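Local coordinates for protein phospholethanolamine N-methyltransferase 2 (Haemonchus contortus, PDB 4KRI) that probably catalyses the S-adenosylmethionine-dependent methylation of phosphomonomethylethanolamine on the way to phosphocholine in nematode phosphocholine biosynthesis, at residues D34-K37 with A38-Q42; V173-F176 with R177-L180; Q354-E357 with I358-T362. All blocks are in the same frame, centred on the assembly; numbering follows the deposited sequence.

In the fold
The three contacts come in series along the chain, and none touches another. Each centres on one helix. Contact 1 is on helix 33-40 and runs just past its end, near the N-terminus and at the protein surface. Contact 2 opens helix 176-184, and contact 3 fills most of helix 352-362. Centre to centre, contacts 1 and 2 are about 37 Å apart, contacts 2 and 3 about 28 Å, and contacts 1 and 3 about 46 Å. Contact 2 supplies two residues to the pocket of S-adenosylhomocysteine. Contact 3 packs on strands 367-371 and 422-430, joined through strand 320-329 to the parallel strands of the methyltransferase region.

Contact 1: D34-K37 with A38-Q42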
loop_
_atom_site.group_PDB
_atom_site.type_symbol
_atom_site.label_atom_id
_atom_site.label_comp_id
_atom_site.label_asym_id
_atom_site.label_seq_id
_atom_site.Cartn_x
_atom_site.Cartn_y
_atom_site.Cartn_z
ATOM N N ASP A 34 6.011 11.035 -29.538
ATOM C CA ASP A 34 7.080 10.062 -29.349
ATOM C C ASP A 34 6.757 9.022 -28.266
ATOM O O ASP A 34 6.980 7.827 -28.464
ATOM C CB ASP A 34 8.399 10.779 -29.065
ATOM C CG ASP A 34 8.830 11.674 -30.218
ATOM O OD1 ASP A 34 8.790 11.216 -31.386
ATOM O OD2 ASP A 34 9.194 12.842 -29.956
ATOM N N GLN A 35 6.232 9.470 -27.129
ATOM C CA GLN A 35 5.802 8.539 -26.084
ATOM C C GLN A 35 4.655 7.647 -26.571
ATOM O O GLN A 35 4.632 6.444 -26.299
ATOM C CB GLN A 35 5.412 9.297 -24.810
ATOM C CG GLN A 35 6.583 10.035 -24.156
ATOM C CD GLN A 35 6.137 11.117 -23.180
ATOM O OE1 GLN A 35 4.956 11.222 -22.846
ATOM N NE2 GLN A 35 7.084 11.933 -22.728
ATOM N N ARG A 36 3.720 8.238 -27.312
ATOM C CA ARG A 36 2.585 7.501 -27.870
ATOM C C ARG A 36 3.031 6.372 -28.809
ATOM O O ARG A 36 2.516 5.250 -28.740
ATOM C CB ARG A 36 1.629 8.462 -28.589
ATOM C CG ARG A 36 0.396 7.793 -29.193
ATOM C CD ARG A 36 0.534 7.663 -30.697
ATOM N NE ARG A 36 0.832 8.950 -31.314
ATOM C CZ ARG A 36 1.102 9.114 -32.607
ATOM N NH1 ARG A 36 1.117 8.064 -33.418
ATOM N NH2 ARG A 36 1.362 10.324 -33.089
ATOM N N LYS A 37 3.993 6.667 -29.678
ATOM C CA LYS A 37 4.515 5.658 -30.598
ATOM C C LYS A 37 5.304 4.561 -29.880
ATOM O O LYS A 37 5.272 3.396 -30.287
ATOM C CB LYS A 37 5.384 6.317 -31.665
ATOM C CG LYS A 37 4.621 7.224 -32.601
ATOM C CD LYS A 37 5.584 8.142 -33.337
ATOM C CE LYS A 37 4.859 9.025 -34.330
ATOM N NZ LYS A 37 5.831 9.803 -35.134
ATOM N N ALA A 38 6.012 4.938 -28.818
ATOM C CA ALA A 38 6.710 3.968 -27.976
ATOM C C ALA A 38 5.727 2.983 -27.339
ATOM O O ALA A 38 6.025 1.796 -27.191
ATOM C CB ALA A 38 7.511 4.681 -26.900
ATOM N N LEU A 39 4.562 3.482 -26.941
ATOM C CA LEU A 39 3.513 2.615 -26.413
ATOM C C LEU A 39 2.973 1.688 -27.497
ATOM O O LEU A 39 2.779 0.494 -27.267
ATOM C CB LEU A 39 2.366 3.443 -25.830
ATOM C CG LEU A 39 2.475 3.986 -24.410
ATOM C CD1 LEU A 39 1.297 4.903 -24.103
ATOM C CD2 LEU A 39 2.535 2.837 -23.405
ATOM N N THR A 40 2.734 2.239 -28.681
ATOM C CA THR A 40 2.175 1.457 -29.780
ATOM C C THR A 40 3.076 0.293 -30.176
ATOM O O THR A 40 2.591 -0.810 -30.428
ATOM C CB THR A 40 1.899 2.338 -31.018
ATOM O OG1 THR A 40 0.905 3.321 -30.696
ATOM C CG2 THR A 40 1.395 1.489 -32.179
ATOM N N GLU A 41 4.385 0.530 -30.216
ATOM C CA GLU A 41 5.337 -0.495 -30.651
ATOM C C GLU A 41 5.452 -1.640 -29.652
ATOM O O GLU A 41 6.054 -2.670 -29.951
ATOM C CB GLU A 41 6.725 0.103 -30.922
ATOM C CG GLU A 41 6.839 0.921 -32.207
ATOM C CD GLU A 41 6.458 0.143 -33.462
ATOM O OE1 GLU A 41 7.125 -0.862 -33.791
ATOM O OE2 GLU A 41 5.487 0.546 -34.130
ATOM N N GLN A 42 4.877 -1.453 -28.470
ATOM C CA GLN A 42 4.859 -2.482 -27.439
ATOM C C GLN A 42 3.887 -3.606 -27.787
ATOM O O GLN A 42 3.949 -4.689 -27.205
ATOM C CB GLN A 42 4.472 -1.869 -26.094
ATOM C CG GLN A 42 5.585 -1.071 -25.415
ATOM C CD GLN A 42 6.663 -1.968 -24.849
ATOM O OE1 GLN A 42 6.429 -2.714 -23.896
ATOM N NE2 GLN A 42 7.846 -1.918 -25.447
HETATM O O HOH W 1 0.951 4.825 -33.166
HETATM O O HOH W 2 5.253 3.318 -33.408
#
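Thr40 lies over the carbonyl of Arg36, one helical turn earlier. Its OG1 comes within 3.2 Å of Arg36 O. The side chain is turned with OG1 beside its own backbone N (chi1 -63°), which brings the hydroxyl back toward the preceding turn. Arg36 O also accepts the backbone bond from Thr40 N, at 3.0 Å. A water joins the two side chains. It is 2.9 Å from Thr40 OG1 and accepts from Arg36 NH1 at 3.3 Å, in the guanidinium plane and at its edge. Lys37 CG lies over one face of that guanidinium, 3.7 Å above its plane and offset toward the rim. The group is further held by a salt bridge to Asp33 and a cation-pi contact with Phe51. Helix 33-40 is the crossover of a beta-alpha-beta unit between parallel strands 25-29 and 48-52. Leu39, which is buried, packs on Ile28, on Ile68 of strand 64-70 and on Glu7 of helix 5-18. Glu41 CG lies beside its own backbone N (chi1 -74°), 3.5 Å from Lys37 O. A bend at chi2 then turns the carboxylate toward a second water, which donates to Lys37 O and to Glu41 OE2. Lys37 O also accepts from Glu41 N.

Contact 2: V173-F176 with R177-L180. With SAH (S-adenosyl-L-homocysteine), chain D.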
loop_
_atom_site.group_PDB
_atom_site.type_symbol
_atom_site.label_atom_id
_atom_site.label_comp_id
_atom_site.label_asym_id
_atom_site.label_seq_id
_atom_site.Cartn_x
_atom_site.Cartn_y
_atom_site.Cartn_z
ATOM N N VAL A 173 -21.926 -0.554 2.014
ATOM C CA VAL A 173 -20.869 -1.519 1.719
ATOM C C VAL A 173 -19.510 -0.819 1.544
ATOM O O VAL A 173 -19.140 -0.390 0.448
ATOM C CB VAL A 173 -21.240 -2.412 0.495
ATOM C CG1 VAL A 173 -21.691 -1.562 -0.704
ATOM C CG2 VAL A 173 -20.096 -3.362 0.133
ATOM N N VAL A 174 -18.771 -0.694 2.643
ATOM C CA VAL A 174 -17.525 0.067 2.638
ATOM C C VAL A 174 -16.324 -0.830 2.348
ATOM O O VAL A 174 -16.194 -1.907 2.929
ATOM C CB VAL A 174 -17.324 0.818 3.976
ATOM C CG1 VAL A 174 -16.039 1.621 3.959
ATOM C CG2 VAL A 174 -18.506 1.739 4.242
ATOM N N SER A 175 -15.451 -0.386 1.444
ATOM C CA SER A 175 -14.264 -1.163 1.091
ATOM C C SER A 175 -13.254 -1.220 2.237
ATOM O O SER A 175 -13.267 -0.375 3.132
ATOM C CB SER A 175 -13.594 -0.606 -0.167
ATOM O OG SER A 175 -12.815 0.546 0.122
ATOM N N PHE A 176 -12.395 -2.235 2.200
ATOM C CA PHE A 176 -11.313 -2.398 3.162
ATOM C C PHE A 176 -10.442 -1.140 3.177
ATOM O O PHE A 176 -10.124 -0.615 4.244
ATOM C CB PHE A 176 -10.488 -3.639 2.781
ATOM C CG PHE A 176 -9.401 -3.995 3.767
ATOM C CD1 PHE A 176 -9.475 -3.598 5.099
ATOM C CD2 PHE A 176 -8.306 -4.743 3.356
ATOM C CE1 PHE A 176 -8.469 -3.932 5.996
ATOM C CE2 PHE A 176 -7.298 -5.081 4.244
ATOM C CZ PHE A 176 -7.381 -4.669 5.567
ATOM N N ARG A 177 -10.082 -0.654 1.987
ATOM C CA ARG A 177 -9.259 0.546 1.851
ATOM C C ARG A 177 -9.957 1.736 2.501
ATOM O O ARG A 177 -9.339 2.495 3.248
ATOM C CB ARG A 177 -8.981 0.850 0.370
ATOM C CG ARG A 177 -7.900 1.900 0.138
ATOM C CD ARG A 177 -7.716 2.228 -1.353
ATOM N NE ARG A 177 -8.886 2.907 -1.911
ATOM C CZ ARG A 177 -9.040 4.228 -1.958
ATOM N NH1 ARG A 177 -8.097 5.035 -1.492
ATOM N NH2 ARG A 177 -10.145 4.749 -2.472
ATOM N N ASP A 178 -11.248 1.884 2.231
ATOM C CA ASP A 178 -11.984 3.027 2.759
ATOM C C ASP A 178 -12.153 2.915 4.268
ATOM O O ASP A 178 -12.110 3.915 4.981
ATOM C CB ASP A 178 -13.341 3.182 2.068
ATOM C CG ASP A 178 -13.222 3.736 0.658
ATOM O OD1 ASP A 178 -12.185 4.359 0.339
ATOM O OD2 ASP A 178 -14.182 3.559 -0.127
ATOM N N PHE A 179 -12.335 1.692 4.753
ATOM C CA PHE A 179 -12.416 1.458 6.185
ATOM C C PHE A 179 -11.151 1.922 6.906
ATOM O O PHE A 179 -11.236 2.581 7.942
ATOM C CB PHE A 179 -12.659 -0.021 6.482
ATOM C CG PHE A 179 -12.511 -0.369 7.934
ATOM C CD1 PHE A 179 -13.499 -0.025 8.849
ATOM C CD2 PHE A 179 -11.381 -1.028 8.389
ATOM C CE1 PHE A 179 -13.355 -0.336 10.193
ATOM C CE2 PHE A 179 -11.233 -1.340 9.726
ATOM C CZ PHE A 179 -12.215 -0.989 10.629
ATOM N N LEU A 180 -9.992 1.561 6.361
ATOM C CA LEU A 180 -8.702 1.968 6.920
ATOM C C LEU A 180 -8.556 3.498 6.909
ATOM O O LEU A 180 -8.189 4.099 7.917
ATOM C CB LEU A 180 -7.551 1.334 6.128
ATOM C CG LEU A 180 -7.393 -0.191 6.186
ATOM C CD1 LEU A 180 -6.411 -0.698 5.128
ATOM C CD2 LEU A 180 -6.930 -0.599 7.568
HETATM N N SAH D . 4.993 -1.057 9.221
HETATM C CA SAH D . 4.721 0.360 9.578
HETATM C CB SAH D . 3.164 0.623 9.582
HETATM C CG SAH D . 2.334 -0.068 10.658
HETATM S SD SAH D . 0.555 0.290 10.502
HETATM C C SAH D . 5.410 0.748 10.826
HETATM O O SAH D . 6.166 -0.036 11.382
HETATM O OXT SAH D . 5.400 1.919 11.168
HETATM C "C5'" SAH D . -0.189 -1.028 9.523
HETATM C "C4'" SAH D . -0.285 -0.770 8.127
HETATM O "O4'" SAH D . -0.691 -1.994 7.458
HETATM C "C3'" SAH D . -1.366 0.203 7.848
HETATM O "O3'" SAH D . -0.804 1.323 7.199
HETATM C "C2'" SAH D . -2.303 -0.486 6.959
HETATM O "O2'" SAH D . -2.842 0.359 5.970
HETATM C "C1'" SAH D . -1.460 -1.574 6.378
HETATM N N9 SAH D . -2.270 -2.692 5.781
HETATM C C8 SAH D . -3.239 -3.412 6.390
HETATM N N7 SAH D . -3.656 -4.354 5.538
HETATM C C5 SAH D . -2.944 -4.252 4.397
HETATM C C6 SAH D . -2.957 -4.964 3.191
HETATM N N6 SAH D . -3.830 -6.009 2.981
HETATM N N1 SAH D . -2.088 -4.589 2.227
HETATM C C2 SAH D . -1.234 -3.576 2.409
HETATM N N3 SAH D . -1.192 -2.878 3.558
HETATM C C4 SAH D . -2.042 -3.185 4.557
HETATM O O HOH W 3 -16.558 1.948 -0.265
#
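Ser175 caps the start of helix 176-184 and pairs with Asp178 in a form close to a capping box, but one arm runs through water. In the direct arm, Asp178 N donates to Ser175 OG at 2.9 Å, with an N-H...O angle of 156°. This N-cap OG sits between its backbone N and carbonyl carbon (chi1 79°), a turn that points it at the N-H of Asp178. In the return arm, a water accepts from Ser175 N at 3.1 Å and donates to Asp178 OD2 at 2.9 Å. Val174 adds an apolar touch outside the cap, with CG1 3.6 Å from Asp178 CB. Ser175 O takes the first turn's backbone bond from Phe179 N.

Arg177 extends away from the ring of Phe176 and forms salt bridges with Asp120 and Asp123, joining this helix to helix 114-124. On another side, Leu180 reaches back to Phe176. Its CD1 lies over one face of the ring, 4.2 Å from the centroid and displaced toward the rim, a CH-pi contact. The two side chains also meet through Leu180 CG and Phe176 CE1. Phe176 and Leu180 line the cofactor site. Phe176 CZ is 3.7 Å from N7 of S-adenosylhomocysteine, approached obliquely, and Leu180 CD1 is 3.8 Å from O2'. A capped helix N-terminus forms part of the wall beside the adenosine of this methyltransferase pocket.

Contact 3: Q354-E357 with I358-T362; sequences QIEE and IAKKT
The carboxylate of Glu356 is met by Lys360 NZ on the anti side of OE2, with the ammonium 31° out of the carboxylate plane. The NZ to OE2 distance is 2.8 Å, a hydrogen-bonded salt bridge between residues four apart. NZ does not stand beyond the end of the acid. It draws back along the chain, 3.3 Å from Glu356 CG. The two side chains run side by side and point the same way. Glu356 is extended, with CG opposite its backbone N (chi1 -170°). Lys360 bends at chi2 and again at chi4 (54°), and the last bend turns its ammonium in to the carboxylate.

Beneath this pair the backbone follows the regular alpha-helical pattern. Ile358, Ala359, Lys360 and Lys361 each donate N-H to the carbonyl four residues earlier. Ile358 also presses its side chain on the preceding turn, with CG1 3.3 Å and CD1 3.5 Å from Gln354 O. Its own carbonyl is gripped twice. Thr362 N donates to Ile358 O at 2.9 Å, and Thr362 OG1 donates to the same oxygen at 2.7 Å. The two donors come from opposite faces of the carbonyl plane. The hydroxyl sits well above that plane.

Helix 352-362 begins just after Asn351, whose OD1 accepts from Gln354 N. Ile355 and Ala359 pack inward on Phe427 of strand 422-430, and Ala359 also on Ile367 of the antiparallel strand 367-371. Glu356 and Lys360 touch Ile367 too, at the more exposed margin. Ile358 and Thr362 turn to helix 305-315, where both meet Phe309 and Thr362 also meets Tyr313. The helix therefore bridges those strands and that neighbouring helix.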
loop_
_atom_site.group_PDB
_atom_site.type_symbol
_atom_site.label_atom_id
_atom_site.label_comp_id
_atom_site.label_asym_id
_atom_site.label_seq_id
_atom_site.Cartn_x
_atom_site.Cartn_y
_atom_site.Cartn_z
ATOM N N GLN A 354 -1.197 -21.138 15.446
ATOM C CA GLN A 354 -1.889 -21.010 14.172
ATOM C C GLN A 354 -0.961 -20.508 13.078
ATOM O O GLN A 354 -1.001 -20.988 11.942
ATOM C CB GLN A 354 -3.108 -20.101 14.333
ATOM C CG GLN A 354 -4.226 -20.769 15.129
ATOM C CD GLN A 354 -5.326 -19.806 15.509
ATOM O OE1 GLN A 354 -5.065 -18.682 15.939
ATOM N NE2 GLN A 354 -6.566 -20.238 15.346
ATOM N N ILE A 355 -0.133 -19.528 13.424
ATOM C CA ILE A 355 0.835 -18.986 12.480
ATOM C C ILE A 355 1.807 -20.072 12.040
ATOM O O ILE A 355 2.091 -20.219 10.850
ATOM C CB ILE A 355 1.582 -17.796 13.098
ATOM C CG1 ILE A 355 0.600 -16.653 13.345
ATOM C CG2 ILE A 355 2.695 -17.324 12.171
ATOM C CD1 ILE A 355 -0.029 -16.119 12.053
ATOM N N GLU A 356 2.289 -20.873 12.989
ATOM C CA GLU A 356 3.228 -21.933 12.624
ATOM C C GLU A 356 2.581 -22.984 11.709
ATOM O O GLU A 356 3.212 -23.448 10.762
ATOM C CB GLU A 356 3.837 -22.595 13.862
ATOM C CG GLU A 356 4.999 -23.530 13.530
ATOM C CD GLU A 356 5.736 -24.012 14.766
ATOM O OE1 GLU A 356 5.430 -23.524 15.878
ATOM O OE2 GLU A 356 6.627 -24.879 14.626
ATOM N N GLU A 357 1.327 -23.343 11.992
ATOM C CA GLU A 357 0.579 -24.294 11.160
ATOM C C GLU A 357 0.493 -23.818 9.714
ATOM O O GLU A 357 0.745 -24.579 8.771
ATOM C CB GLU A 357 -0.848 -24.476 11.704
ATOM C CG GLU A 357 -0.975 -25.276 12.986
ATOM C CD GLU A 357 -2.351 -25.121 13.626
ATOM O OE1 GLU A 357 -3.211 -24.408 13.057
ATOM O OE2 GLU A 357 -2.573 -25.698 14.706
ATOM N N ILE A 358 0.130 -22.550 9.546
ATOM C CA ILE A 358 -0.007 -21.965 8.217
ATOM C C ILE A 358 1.343 -21.908 7.505
ATOM O O ILE A 358 1.445 -22.208 6.312
ATOM C CB ILE A 358 -0.662 -20.576 8.296
ATOM C CG1 ILE A 358 -2.087 -20.716 8.843
ATOM C CG2 ILE A 358 -0.681 -19.913 6.928
ATOM C CD1 ILE A 358 -2.705 -19.407 9.295
ATOM N N ALA A 359 2.390 -21.563 8.242
ATOM C CA ALA A 359 3.709 -21.445 7.627
ATOM C C ALA A 359 4.218 -22.804 7.159
ATOM O O ALA A 359 4.833 -22.906 6.093
ATOM C CB ALA A 359 4.696 -20.799 8.588
ATOM N N LYS A 360 3.962 -23.845 7.950
ATOM C CA LYS A 360 4.338 -25.196 7.542
ATOM C C LYS A 360 3.602 -25.637 6.274
ATOM O O LYS A 360 4.216 -26.177 5.343
ATOM C CB LYS A 360 4.078 -26.196 8.674
ATOM C CG LYS A 360 5.098 -26.139 9.792
ATOM C CD LYS A 360 5.398 -27.531 10.331
ATOM C CE LYS A 360 6.381 -27.459 11.483
ATOM N NZ LYS A 360 5.888 -26.529 12.528
ATOM N N LYS A 361 2.292 -25.401 6.245
ATOM C CA LYS A 361 1.463 -25.762 5.086
ATOM C C LYS A 361 1.932 -25.047 3.821
ATOM O O LYS A 361 1.959 -25.632 2.727
ATOM C CB LYS A 361 -0.010 -25.430 5.363
ATOM C CG LYS A 361 -0.956 -25.692 4.186
ATOM C CD LYS A 361 -1.264 -27.176 4.024
ATOM C CE LYS A 361 -2.288 -27.429 2.916
ATOM N NZ LYS A 361 -1.704 -27.343 1.543
ATOM N N THR A 362 2.318 -23.785 3.986
ATOM C CA THR A 362 2.815 -22.966 2.880
ATOM C C THR A 362 4.134 -23.489 2.316
ATOM O O THR A 362 4.434 -23.331 1.124
ATOM C CB THR A 362 3.019 -21.519 3.352
ATOM O OG1 THR A 362 1.791 -21.020 3.889
ATOM C CG2 THR A 362 3.440 -20.640 2.190
#